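Local coordinates for Dps family protein (Staphylococcus aureus subsp. aureus, PDB 2D5K) that probably oxidises and stores iron inside a twelve-subunit ferritin-like cage and, as a Dps protein, can compact the bacterial nucleoid, at residues Trp31-Gly35 with Pro36-Ser40; Lys88-Ala92 with Glu93-Glu97. All coordinates share one frame; numbering follows the deposited sequence.

Both contacts are local and lie at the same end of the four-helix bundle, with centres about 10 Å apart. Contact 1 is the tight turn that joins helix 5-32 to helix 38-65; contact 2 is the start of helix 92-120, where a long loop enters the bundle. Contact 1 is the more buried, lies against other subunits, and relies on a backbone turn and an apolar pair. Contact 2 is partly exposed and relies on polar side-chain capping, with apolar residues on its inner side. The two meet directly: Val33 CG2 lies 3.7 Å from Ala92 CB, and the Met95 methyl packs on the backbone at Tyr32 and Val33.

Contact 1 of 2, residues Trp31-Gly35 with Pro36-Ser40; sequences WYVKG and PNFFS
From Gly35 to Phe38 the chain makes a type I beta turn, closed by a hydrogen bond from Phe38 N to Gly35 O of 3.0 Å, and so brings the short link after helix 5-32 round into helix 38-65. Gly35 has a phi of 108°, with the chain so folded that a side chain would press on the preceding carbonyl oxygen; Pro36, whose ring fixes phi near the helical value, suits the first corner. A water bridges the two sides of the turn, donating to Lys34 O and accepting from Asn37 N, each at 2.9 Å. Beside the turn, Val33 CG1 meets the Phe38 ring at CD1, 3.6 Å away. Phe38 holds CG anti to its own N (chi1 174°), which carries the ring back to Val33. The carbonyl oxygen of Val33 lies in the plane of that ring, at its edge, 3.2 Å from CD1. Beyond, His42 stacks on Phe38, and Met142 of a second subunit packs against it. The slightly positive ring edge probably offers Val33 O a weak polar partner, so this turn combines one backbone bond, a bridging water and an apolar Val33-Phe38 contact that lead directly into a subunit interface.

Contact 2 of 2, residues Lys88-Ala92 with Glu93-Glu97; sequences KGYSA and EQMVE
Ser91 and Gln94 exchange bonds in a capping box whose fourth residue is glutamine, an uncharged relative of the glutamate often found there. Gln94 N gives its hydrogen to Ser91 OG at 3.1 Å, while Ser91 N gives its own to Gln94 OE1 at 2.9 Å; both bonds are fairly straight, at 161°. Serine suits the N-cap because its short side chain turns the hydroxyl toward the first turn, where the amide N-H groups have no preceding turn of the helix to supply carbonyl acceptors. The Gln94 side chain leaves with CG beside its backbone N (chi1 -62°) and then runs extended, which brings CG alongside Ser91 OG and OE1 to the N-H of Ser91, with the donor tilted 18° from the carbonyl plane of the Gln94 amide. Regular helix bonding follows, with Met95 N on Ser91 O at 2.9 Å and Val96 N on Ala92 O at 3.0 Å.

A hydrophobic staple accompanies the box: Tyr90, just before the cap, sets CB 3.9 Å from Met95 CG, spanning the first turn. The Tyr90 ring crosses the Gln94 side chain at about a right angle, CD2 lying 3.9 Å from Gln94 CB, and its hydroxyl is hydrogen-bonded to Glu98 OE1 one turn further on. Gly89, with a positive phi, lets the loop bend into this approach. The carboxylate of Glu93, in the first turn, would suit the partial positive charge at the helix start.

On the inner side Ala92, small enough for close packing, lies against Leu41 of helix 38-65, and Met95 reaches Phe45 of that helix and Phe29 of helix 5-32. Val96 packs on Phe143 and Leu147 of helix 123-147, so the start of helix 92-120 touches all three other long helices of the bundle.

Contact 1 of 2, residues Trp31-Gly35 with Pro36-Ser40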
# COMPACT_ATOMS: atom_id res chain seq x y z
N TRP B 31 18.93 12.69 20.65
CA TRP B 31 19.58 11.73 21.53
C TRP B 31 19.61 12.10 23.00
O TRP B 31 19.39 11.26 23.87
CB TRP B 31 21.03 11.50 21.09
CG TRP B 31 21.19 10.96 19.69
CD1 TRP B 31 20.36 10.08 19.06
CD2 TRP B 31 22.25 11.25 18.78
NE1 TRP B 31 20.84 9.81 17.80
CE2 TRP B 31 22.00 10.51 17.60
CE3 TRP B 31 23.40 12.06 18.84
CZ2 TRP B 31 22.86 10.55 16.49
CZ3 TRP B 31 24.25 12.10 17.73
CH2 TRP B 31 23.97 11.35 16.57
N TYR B 32 19.88 13.38 23.27
CA TYR B 32 20.02 13.85 24.64
C TYR B 32 18.79 14.39 25.37
O TYR B 32 18.88 14.71 26.56
CB TYR B 32 21.13 14.91 24.68
CG TYR B 32 22.52 14.33 24.47
CD1 TYR B 32 23.14 13.58 25.46
CD2 TYR B 32 23.21 14.55 23.27
CE1 TYR B 32 24.41 13.05 25.28
CE2 TYR B 32 24.49 14.03 23.08
CZ TYR B 32 25.09 13.28 24.10
OH TYR B 32 26.36 12.78 23.93
N VAL B 33 17.66 14.51 24.68
CA VAL B 33 16.46 15.03 25.32
C VAL B 33 16.04 14.13 26.48
O VAL B 33 16.12 12.91 26.40
CB VAL B 33 15.29 15.17 24.31
CG1 VAL B 33 14.79 13.80 23.87
CG2 VAL B 33 14.16 15.99 24.94
N LYS B 34 15.61 14.75 27.58
CA LYS B 34 15.18 14.01 28.75
C LYS B 34 13.94 14.62 29.38
O LYS B 34 13.56 15.74 29.06
CB LYS B 34 16.32 13.96 29.78
CG LYS B 34 17.57 13.28 29.24
CD LYS B 34 18.65 13.16 30.29
CE LYS B 34 19.92 12.56 29.69
NZ LYS B 34 19.65 11.26 29.01
N GLY B 35 13.31 13.87 30.28
CA GLY B 35 12.12 14.37 30.93
C GLY B 35 10.84 13.70 30.48
O GLY B 35 10.86 12.88 29.56
N PRO B 36 9.70 14.05 31.09
CA PRO B 36 8.38 13.49 30.77
C PRO B 36 7.89 13.66 29.33
O PRO B 36 6.97 12.97 28.91
CB PRO B 36 7.46 14.17 31.79
CG PRO B 36 8.15 15.48 32.06
CD PRO B 36 9.59 15.06 32.16
N ASN B 37 8.50 14.58 28.58
CA ASN B 37 8.11 14.80 27.20
C ASN B 37 9.08 14.11 26.24
O ASN B 37 9.11 14.41 25.05
CB ASN B 37 8.07 16.30 26.88
CG ASN B 37 7.03 17.04 27.71
OD1 ASN B 37 5.85 16.69 27.69
ND2 ASN B 37 7.47 18.06 28.43
N PHE B 38 9.87 13.18 26.77
CA PHE B 38 10.85 12.46 25.96
C PHE B 38 10.29 11.83 24.69
O PHE B 38 10.82 12.03 23.60
CB PHE B 38 11.51 11.34 26.77
CG PHE B 38 12.42 10.48 25.94
CD1 PHE B 38 13.73 10.87 25.68
CD2 PHE B 38 11.94 9.31 25.35
CE1 PHE B 38 14.55 10.11 24.83
CE2 PHE B 38 12.75 8.54 24.51
CZ PHE B 38 14.06 8.95 24.25
N PHE B 39 9.24 11.04 24.83
CA PHE B 39 8.69 10.37 23.66
C PHE B 39 8.25 11.30 22.54
O PHE B 39 8.59 11.07 21.37
CB PHE B 39 7.57 9.42 24.09
CG PHE B 39 8.05 8.31 24.99
CD1 PHE B 39 8.93 7.34 24.50
CD2 PHE B 39 7.69 8.26 26.33
CE1 PHE B 39 9.43 6.34 25.33
CE2 PHE B 39 8.19 7.27 27.17
CZ PHE B 39 9.06 6.31 26.68
N SER B 40 7.52 12.36 22.87
CA SER B 40 7.08 13.30 21.84
C SER B 40 8.24 14.04 21.18
O SER B 40 8.33 14.10 19.95
CB SER B 40 6.11 14.33 22.44
OG SER B 40 4.88 13.72 22.81
O HOH W 1 10.72 16.36 28.79

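Contact 2 of 2, residues Lys88-Ala92 with Glu93-Glu97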
# COMPACT_ATOMS: atom_id res chain seq x y z
N LYS B 88 26.51 21.61 25.92
CA LYS B 88 26.18 20.53 26.85
C LYS B 88 25.19 20.92 27.94
O LYS B 88 25.07 22.09 28.29
CB LYS B 88 27.46 19.99 27.51
CG LYS B 88 28.45 19.35 26.56
CD LYS B 88 29.64 18.79 27.33
CE LYS B 88 30.58 18.02 26.42
NZ LYS B 88 31.12 18.88 25.33
N GLY B 89 24.49 19.92 28.47
CA GLY B 89 23.55 20.12 29.56
C GLY B 89 22.23 20.84 29.30
O GLY B 89 21.73 21.54 30.17
N TYR B 90 21.66 20.66 28.11
CA TYR B 90 20.40 21.30 27.79
C TYR B 90 19.19 20.47 28.22
O TYR B 90 19.16 19.26 27.99
CB TYR B 90 20.31 21.59 26.29
CG TYR B 90 20.91 22.91 25.87
CD1 TYR B 90 22.11 23.37 26.43
CD2 TYR B 90 20.28 23.70 24.91
CE1 TYR B 90 22.66 24.59 26.03
CE2 TYR B 90 20.83 24.92 24.51
CZ TYR B 90 22.02 25.36 25.07
OH TYR B 90 22.56 26.56 24.68
N SER B 91 18.22 21.12 28.84
CA SER B 91 16.99 20.45 29.25
C SER B 91 16.11 20.46 28.01
O SER B 91 16.41 21.18 27.05
CB SER B 91 16.30 21.24 30.36
OG SER B 91 15.83 22.48 29.87
N ALA B 92 15.03 19.69 28.01
CA ALA B 92 14.13 19.65 26.86
C ALA B 92 13.63 21.06 26.55
O ALA B 92 13.58 21.48 25.39
CB ALA B 92 12.95 18.73 27.14
N GLU B 93 13.27 21.80 27.59
CA GLU B 93 12.77 23.16 27.41
C GLU B 93 13.83 24.05 26.75
O GLU B 93 13.52 24.82 25.84
CB GLU B 93 12.35 23.75 28.76
CG GLU B 93 11.72 25.12 28.66
CD GLU B 93 12.55 26.19 29.33
OE1 GLU B 93 13.76 26.29 29.02
OE2 GLU B 93 12.00 26.94 30.17
N GLN B 94 15.07 23.94 27.20
CA GLN B 94 16.15 24.75 26.64
C GLN B 94 16.42 24.37 25.19
O GLN B 94 16.81 25.21 24.38
CB GLN B 94 17.42 24.60 27.48
CG GLN B 94 17.25 25.09 28.91
CD GLN B 94 18.47 24.83 29.77
OE1 GLN B 94 19.08 23.76 29.70
NE2 GLN B 94 18.82 25.80 30.60
N MET B 95 16.21 23.11 24.85
CA MET B 95 16.42 22.67 23.47
C MET B 95 15.38 23.32 22.57
O MET B 95 15.71 23.85 21.52
CB MET B 95 16.30 21.15 23.37
CG MET B 95 17.39 20.38 24.09
SD MET B 95 17.14 18.60 23.93
CE MET B 95 18.74 17.99 24.48
N VAL B 96 14.12 23.27 23.00
CA VAL B 96 13.05 23.85 22.20
C VAL B 96 13.22 25.37 22.12
O VAL B 96 12.97 25.97 21.08
CB VAL B 96 11.66 23.49 22.79
CG1 VAL B 96 10.56 24.15 21.98
CG2 VAL B 96 11.49 21.98 22.78
N GLU B 97 13.67 25.98 23.22
CA GLU B 97 13.90 27.42 23.22
C GLU B 97 14.96 27.78 22.18
O GLU B 97 14.79 28.73 21.42
CB GLU B 97 14.36 27.91 24.60
CG GLU B 97 13.32 27.78 25.69
CD GLU B 97 13.79 28.33 27.02
OE1 GLU B 97 14.93 28.01 27.43
OE2 GLU B 97 13.03 29.08 27.67